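Threonine synthase (Brucella melitensis bv. 1, PDB 4F4F) probably catalyses the pyridoxal-phosphate-dependent conversion of O-phospho-L-homoserine and water to L-threonine and phosphate, the last step of threonine biosynthesis. Local coordinates at residues P41-A45 with E46-A50; T241-S245 with L246-D250; Y269-R273 with M274-I278. One frame throughout, in Å; residues are numbered along the deposited sequence.

Contact 1 (P41-A45 with E46-A50); sequences PQFTA and EQIRA
T44 and Q47 form a capping box at the N-terminus of the short surface helix 45-49, where the loop that follows strand 35-37 turns into the helix. T44 is the N-cap. Its OG1 lies between the backbone N and the carbonyl carbon (chi1 63°) and accepts from Q47 N at 3.1 Å. Q47 returns the bond with its side chain: OE1 takes the N-H of T44 at 2.8 Å. That bond is nearly straight, 168° at the hydrogen, though the donor is tilted from the plane of the amide carbonyl. The two bonds serve N-H groups at the start of the helix, where the usual backbone acceptor one turn earlier is missing. The F43 ring and the Q47 amide are turned 77° apart, and F43 CD2 lies 3.9 Å from Q47 CB. F43, just before the N-cap, packs CB on CG1 of the buried I48 at 3.8 Å, a pairing that fits a hydrophobic staple. The first helical bonds run from I48 N to T44 O and from R49 N to A45 O. R49 extends past A45, with NH1 3.6 Å from A45 CB, and pairs with E46 OE2. Its NH2 makes a salt bridge to D250, beyond helix 236-245. The loop also bonds to the end of helix 263-274: Q42 NE2 donates to R273 O, and the backbones of F43 and M274 are hydrogen-bonded.

Contact 2 (T241-S245 with L246-D250); sequences TAALS and LGAPD
A248 N reaches back to A243 O at 2.8 Å and G247 N to L244 O at 3.2 Å, closing helix 236-245 with a Schellman motif in which G247 has a positive phi of 112°. L246 N adds a bond to A242 O and a weak one to A243 O. The turn folds A248 back against the helix. Its CB lies 3.2 Å from A243 O and 3.7 Å from A243 CB, so two small side chains meet directly. L244 CD2 comes within 3.8 Å of A248 O. L246 turns CG over the last turn, anti to its own carbonyl carbon (chi1 -50°), and CG rests 3.5 Å from A242 O. A water bridges the helix end and the loop, donating to L244 O at 2.8 Å and to A248 O. The next peptide bond, before P249, is cis. Polar contact here is thus almost wholly backbone and water. The carbonyls of A242, A243 and L244 are met by N-H groups from the turn, and L244 O also by that water, while the side chains supply apolar packing.

Contact 3 (Y269-R273 with M274-I278); sequences YVAKR and MGLPI
One face of the Y269 ring carries R273 CG, 3.6 Å above the plane and offset toward the rim. The ring also meets that of F266, the planes about 35° apart. The R273 chain bends at chi2 and chi3, which brings its guanidinium round to the phenol end of the Y269 ring. There Y269 CZ lies at the guanidinium edge, in its plane, and R273 NH1 donates to Y269 OH at 3.0 Å.

After this turn the helix ends in a Schellman motif at G275. L276 N bonds to A271 O at 3.1 Å and G275 N to K272 O, with phi of G275 at 121°. M274 N bonds to V270 O. The M274 side chain follows the same carbonyl, with CG 3.2 Å from V270 O, and SD meets V270 CG1 at 4.0 Å. L276 CD2 lies on A271 CB. I278, at the start of the next strand, points back to the helix and sets CD1 4.0 Å from K272 CB.

The extended K272 chain runs past the start of the strand, with CG anti to the backbone N (chi1 -175°). Its CE passes 3.6 Å from I278 O, and NZ forms a salt bridge with E362. Water 3 donates to I278 O and accepts a weak bond from NZ. Water 2 links K272 O and L276 O.

The turn joins helix 263-274 to strand 278-285 of the mixed sheet. A271, V270 and M274 pack on helix 236-245, and Y40, from the loop after strand 35-37, touches V270 and R273.

How the contacts relate
The three contacts lie on the same side of the chain's centre, their own centres 11 to 12 Å apart. Contacts 2 and 3 are both helix ends closed by Schellman motifs, each leading into a neighbouring parallel strand of the mixed sheet. Contact 1, a helix start in the N-terminal part of the chain, packs on both. Its R49 CG lies 3.3 Å from P249 CD of contact 2, and its I48 CD1 lies 3.5 Å from G275 O of contact 3. Between contacts 2 and 3, L276 CD1 meets A243 CB at 3.9 Å. Contacts 1 and 2 are remote from the cofactor site, whereas the V270 side chain of contact 3 is about 12 Å from the bound pyridoxal phosphate.

Contact 1 (P41-A45 with E46-A50)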
loop_
_atom_site.group_PDB
_atom_site.type_symbol
_atom_site.label_atom_id
_atom_site.label_comp_id
_atom_site.label_asym_id
_atom_site.label_seq_id
_atom_site.Cartn_x
_atom_site.Cartn_y
_atom_site.Cartn_z
ATOM N N PRO A 41 18.445 8.190 -2.136
ATOM C CA PRO A 41 19.602 7.437 -2.628
ATOM C C PRO A 41 19.603 7.457 -4.144
ATOM O O PRO A 41 18.539 7.450 -4.739
ATOM C CB PRO A 41 19.320 6.019 -2.127
ATOM C CG PRO A 41 18.427 6.214 -0.954
ATOM C CD PRO A 41 17.530 7.332 -1.378
ATOM N N GLN A 42 20.769 7.557 -4.748
ATOM C CA GLN A 42 20.846 7.733 -6.179
ATOM C C GLN A 42 21.476 6.538 -6.864
ATOM O O GLN A 42 22.439 5.955 -6.373
ATOM C CB GLN A 42 21.644 8.990 -6.529
ATOM C CG GLN A 42 20.988 10.240 -6.023
ATOM C CD GLN A 42 19.704 10.518 -6.759
ATOM O OE1 GLN A 42 19.677 10.540 -7.994
ATOM N NE2 GLN A 42 18.636 10.752 -6.015
ATOM N N PHE A 43 20.931 6.221 -8.037
ATOM C CA PHE A 43 21.498 5.227 -8.953
ATOM C C PHE A 43 21.795 5.877 -10.295
ATOM O O PHE A 43 20.904 6.459 -10.911
ATOM C CB PHE A 43 20.503 4.078 -9.187
ATOM C CG PHE A 43 20.451 3.089 -8.084
ATOM C CD1 PHE A 43 19.858 3.398 -6.878
ATOM C CD2 PHE A 43 20.989 1.825 -8.258
ATOM C CE1 PHE A 43 19.826 2.472 -5.846
ATOM C CE2 PHE A 43 20.939 0.895 -7.238
ATOM C CZ PHE A 43 20.366 1.224 -6.030
ATOM N N THR A 44 23.044 5.786 -10.751
ATOM C CA THR A 44 23.404 6.184 -12.117
ATOM C C THR A 44 22.885 5.165 -13.124
ATOM O O THR A 44 22.482 4.074 -12.741
ATOM C CB THR A 44 24.930 6.250 -12.332
ATOM O OG1 THR A 44 25.460 4.925 -12.149
ATOM C CG2 THR A 44 25.561 7.289 -11.377
ATOM N N ALA A 45 22.880 5.533 -14.402
ATOM C CA ALA A 45 22.497 4.584 -15.477
ATOM C C ALA A 45 23.318 3.281 -15.366
ATOM O O ALA A 45 22.777 2.191 -15.435
ATOM C CB ALA A 45 22.674 5.218 -16.852
ATOM N N GLU A 46 24.622 3.393 -15.162
ATOM C CA GLU A 46 25.463 2.182 -15.063
ATOM C C GLU A 46 25.109 1.339 -13.835
ATOM O O GLU A 46 25.176 0.134 -13.898
ATOM C CB GLU A 46 26.969 2.535 -15.004
ATOM C CG GLU A 46 27.548 2.888 -16.333
ATOM C CD GLU A 46 27.552 1.703 -17.263
ATOM O OE1 GLU A 46 27.776 0.563 -16.815
ATOM O OE2 GLU A 46 27.308 1.914 -18.440
ATOM N N GLN A 47 24.752 1.993 -12.718
ATOM C CA GLN A 47 24.369 1.280 -11.520
ATOM C C GLN A 47 23.054 0.544 -11.763
ATOM O O GLN A 47 22.856 -0.521 -11.214
ATOM C CB GLN A 47 24.257 2.196 -10.287
ATOM C CG GLN A 47 25.600 2.535 -9.692
ATOM C CD GLN A 47 25.667 3.827 -8.882
ATOM O OE1 GLN A 47 24.754 4.657 -8.861
ATOM N NE2 GLN A 47 26.829 4.020 -8.240
ATOM N N ILE A 48 22.176 1.098 -12.595
ATOM C CA ILE A 48 20.937 0.393 -12.944
ATOM C C ILE A 48 21.253 -0.754 -13.915
ATOM O O ILE A 48 20.758 -1.878 -13.742
ATOM C CB ILE A 48 19.840 1.349 -13.496
ATOM C CG1 ILE A 48 19.447 2.395 -12.430
ATOM C CG2 ILE A 48 18.640 0.544 -13.996
ATOM C CD1 ILE A 48 18.572 3.524 -12.986
ATOM N N ARG A 49 22.092 -0.488 -14.918
ATOM C CA ARG A 49 22.527 -1.582 -15.810
ATOM C C ARG A 49 23.111 -2.754 -15.016
ATOM O O ARG A 49 22.863 -3.916 -15.349
ATOM C CB ARG A 49 23.481 -1.104 -16.880
ATOM C CG ARG A 49 22.811 -0.242 -17.950
ATOM C CD ARG A 49 23.668 0.006 -19.179
ATOM N NE ARG A 49 23.132 1.155 -19.896
ATOM C CZ ARG A 49 23.497 2.423 -19.667
ATOM N NH1 ARG A 49 24.469 2.722 -18.796
ATOM N NH2 ARG A 49 22.919 3.422 -20.347
ATOM N N ALA A 50 23.802 -2.444 -13.928
ATOM C CA ALA A 50 24.417 -3.474 -13.083
ATOM C C ALA A 50 23.398 -4.375 -12.383
ATOM O O ALA A 50 23.742 -5.452 -11.950
ATOM C CB ALA A 50 25.400 -2.856 -12.071
#

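Contact 2 (T241-S245 with L246-D250)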
loop_
_atom_site.group_PDB
_atom_site.type_symbol
_atom_site.label_atom_id
_atom_site.label_comp_id
_atom_site.label_asym_id
_atom_site.label_seq_id
_atom_site.Cartn_x
_atom_site.Cartn_y
_atom_site.Cartn_z
ATOM N N THR A 241 12.256 -3.489 -10.869
ATOM C CA THR A 241 12.302 -4.828 -11.491
ATOM C C THR A 241 11.504 -4.849 -12.813
ATOM O O THR A 241 11.959 -5.410 -13.821
ATOM C CB THR A 241 11.886 -5.936 -10.519
ATOM O OG1 THR A 241 10.511 -5.744 -10.093
ATOM C CG2 THR A 241 12.862 -5.980 -9.299
ATOM N N ALA A 242 10.313 -4.267 -12.819
ATOM C CA ALA A 242 9.541 -4.148 -14.060
ATOM C C ALA A 242 10.301 -3.361 -15.129
ATOM O O ALA A 242 10.391 -3.801 -16.272
ATOM C CB ALA A 242 8.191 -3.492 -13.781
ATOM N N ALA A 243 10.874 -2.216 -14.758
ATOM C CA ALA A 243 11.562 -1.363 -15.722
ATOM C C ALA A 243 12.816 -2.074 -16.245
ATOM O O ALA A 243 13.151 -1.968 -17.440
ATOM C CB ALA A 243 11.925 0.002 -15.121
ATOM N N LEU A 244 13.489 -2.845 -15.394
ATOM C CA LEU A 244 14.651 -3.616 -15.845
ATOM C C LEU A 244 14.255 -4.686 -16.860
ATOM O O LEU A 244 14.970 -4.930 -17.837
ATOM C CB LEU A 244 15.354 -4.298 -14.667
ATOM C CG LEU A 244 16.177 -3.420 -13.751
ATOM C CD1 LEU A 244 16.477 -4.178 -12.415
ATOM C CD2 LEU A 244 17.456 -2.972 -14.505
ATOM N N SER A 245 13.088 -5.301 -16.689
ATOM C CA SER A 245 12.644 -6.303 -17.653
ATOM C C SER A 245 12.478 -5.643 -19.028
ATOM O O SER A 245 12.762 -6.260 -20.037
ATOM C CB SER A 245 11.319 -6.973 -17.231
ATOM O OG SER A 245 11.465 -7.756 -16.048
ATOM N N LEU A 246 12.029 -4.386 -19.046
ATOM C CA LEU A 246 11.775 -3.665 -20.279
ATOM C C LEU A 246 12.915 -2.836 -20.841
ATOM O O LEU A 246 12.764 -2.161 -21.877
ATOM C CB LEU A 246 10.491 -2.817 -20.140
ATOM C CG LEU A 246 9.316 -3.634 -19.601
ATOM C CD1 LEU A 246 8.156 -2.686 -19.293
ATOM C CD2 LEU A 246 8.942 -4.737 -20.574
ATOM N N GLY A 247 14.077 -2.923 -20.214
ATOM C CA GLY A 247 15.272 -2.370 -20.777
ATOM C C GLY A 247 15.858 -1.179 -20.066
ATOM O O GLY A 247 16.829 -0.568 -20.568
ATOM N N ALA A 248 15.343 -0.874 -18.875
ATOM C CA ALA A 248 15.961 0.173 -18.058
ATOM C C ALA A 248 17.463 -0.039 -17.928
ATOM O O ALA A 248 17.926 -1.183 -17.769
ATOM C CB ALA A 248 15.296 0.254 -16.673
ATOM N N PRO A 249 18.253 1.050 -17.968
ATOM C CA PRO A 249 17.880 2.445 -18.022
ATOM C C PRO A 249 17.915 3.014 -19.423
ATOM O O PRO A 249 17.818 4.208 -19.573
ATOM C CB PRO A 249 19.001 3.121 -17.221
ATOM C CG PRO A 249 20.196 2.339 -17.566
ATOM C CD PRO A 249 19.704 0.903 -17.818
ATOM N N ASP A 250 18.076 2.175 -20.434
ATOM C CA ASP A 250 18.269 2.659 -21.797
ATOM C C ASP A 250 16.996 3.116 -22.482
ATOM O O ASP A 250 17.053 3.749 -23.535
ATOM C CB ASP A 250 18.966 1.592 -22.623
ATOM C CG ASP A 250 20.387 1.402 -22.165
ATOM O OD1 ASP A 250 21.157 2.353 -22.278
ATOM O OD2 ASP A 250 20.709 0.368 -21.619
HETATM O O HOH W 1 17.324 -3.562 -18.521
#

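Contact 3 (Y269-R273 with M274-I278)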
loop_
_atom_site.group_PDB
_atom_site.type_symbol
_atom_site.label_atom_id
_atom_site.label_comp_id
_atom_site.label_asym_id
_atom_site.label_seq_id
_atom_site.Cartn_x
_atom_site.Cartn_y
_atom_site.Cartn_z
ATOM N N TYR A 269 7.253 7.422 -7.786
ATOM C CA TYR A 269 7.901 8.731 -7.754
ATOM C C TYR A 269 9.293 8.632 -7.110
ATOM O O TYR A 269 10.271 9.247 -7.604
ATOM C CB TYR A 269 7.000 9.761 -7.075
ATOM C CG TYR A 269 7.642 11.098 -6.846
ATOM C CD1 TYR A 269 7.668 12.067 -7.841
ATOM C CD2 TYR A 269 8.213 11.400 -5.640
ATOM C CE1 TYR A 269 8.274 13.285 -7.629
ATOM C CE2 TYR A 269 8.798 12.638 -5.416
ATOM C CZ TYR A 269 8.824 13.564 -6.416
ATOM O OH TYR A 269 9.470 14.761 -6.183
ATOM N N VAL A 270 9.397 7.868 -6.042
ATOM C CA VAL A 270 10.638 7.712 -5.332
ATOM C C VAL A 270 11.639 7.030 -6.253
ATOM O O VAL A 270 12.799 7.449 -6.351
ATOM C CB VAL A 270 10.490 6.920 -4.001
ATOM C CG1 VAL A 270 11.899 6.610 -3.399
ATOM C CG2 VAL A 270 9.663 7.724 -3.012
ATOM N N ALA A 271 11.209 5.976 -6.940
ATOM C CA ALA A 271 12.079 5.318 -7.900
ATOM C C ALA A 271 12.643 6.287 -8.934
ATOM O O ALA A 271 13.831 6.285 -9.227
ATOM C CB ALA A 271 11.357 4.182 -8.582
ATOM N N LYS A 272 11.769 7.109 -9.484
ATOM C CA LYS A 272 12.170 8.149 -10.400
ATOM C C LYS A 272 13.176 9.110 -9.757
ATOM O O LYS A 272 14.193 9.436 -10.371
ATOM C CB LYS A 272 10.946 8.921 -10.888
ATOM C CG LYS A 272 11.220 9.982 -11.952
ATOM C CD LYS A 272 9.935 10.639 -12.470
ATOM C CE LYS A 272 10.202 11.483 -13.706
ATOM N NZ LYS A 272 9.142 12.516 -13.964
ATOM N N ARG A 273 12.890 9.584 -8.558
ATOM C CA ARG A 273 13.855 10.442 -7.847
ATOM C C ARG A 273 15.221 9.767 -7.664
ATOM O O ARG A 273 16.255 10.446 -7.659
ATOM C CB ARG A 273 13.291 10.879 -6.492
ATOM C CG ARG A 273 12.161 11.902 -6.572
ATOM C CD ARG A 273 12.635 13.249 -7.111
ATOM N NE ARG A 273 13.660 13.852 -6.255
ATOM C CZ ARG A 273 13.427 14.607 -5.189
ATOM N NH1 ARG A 273 12.195 14.938 -4.837
ATOM N NH2 ARG A 273 14.442 15.070 -4.482
ATOM N N MET A 274 15.227 8.446 -7.490
ATOM C CA MET A 274 16.478 7.716 -7.320
ATOM C C MET A 274 17.270 7.552 -8.632
ATOM O O MET A 274 18.429 7.179 -8.583
ATOM C CB MET A 274 16.243 6.343 -6.718
ATOM C CG MET A 274 15.661 6.376 -5.317
ATOM S SD MET A 274 15.097 4.748 -4.824
ATOM C CE MET A 274 16.694 3.923 -4.650
ATOM N N GLY A 275 16.636 7.826 -9.778
ATOM C CA GLY A 275 17.303 7.767 -11.091
ATOM C C GLY A 275 16.686 6.806 -12.088
ATOM O O GLY A 275 17.142 6.722 -13.198
ATOM N N LEU A 276 15.629 6.080 -11.715
ATOM C CA LEU A 276 14.978 5.215 -12.662
ATOM C C LEU A 276 14.303 6.042 -13.759
ATOM O O LEU A 276 13.441 6.906 -13.482
ATOM C CB LEU A 276 13.981 4.296 -11.954
ATOM C CG LEU A 276 13.440 3.159 -12.815
ATOM C CD1 LEU A 276 14.558 2.162 -13.213
ATOM C CD2 LEU A 276 12.283 2.466 -12.061
ATOM N N PRO A 277 14.657 5.772 -15.036
ATOM C CA PRO A 277 14.045 6.576 -16.086
ATOM C C PRO A 277 12.549 6.282 -16.296
ATOM O O PRO A 277 12.184 5.213 -16.789
ATOM C CB PRO A 277 14.860 6.200 -17.319
ATOM C CG PRO A 277 16.178 5.783 -16.761
ATOM C CD PRO A 277 15.791 4.978 -15.569
ATOM N N ILE A 278 11.709 7.229 -15.915
ATOM C CA ILE A 278 10.262 7.046 -15.967
ATOM C C ILE A 278 9.719 8.180 -16.794
ATOM O O ILE A 278 10.157 9.346 -16.663
ATOM C CB ILE A 278 9.637 6.992 -14.548
ATOM C CG1 ILE A 278 9.974 5.648 -13.878
ATOM C CG2 ILE A 278 8.125 7.152 -14.562
ATOM C CD1 ILE A 278 9.529 5.539 -12.435
HETATM O O HOH W 2 14.724 9.569 -13.059
HETATM O O HOH W 3 9.675 11.955 -17.108
#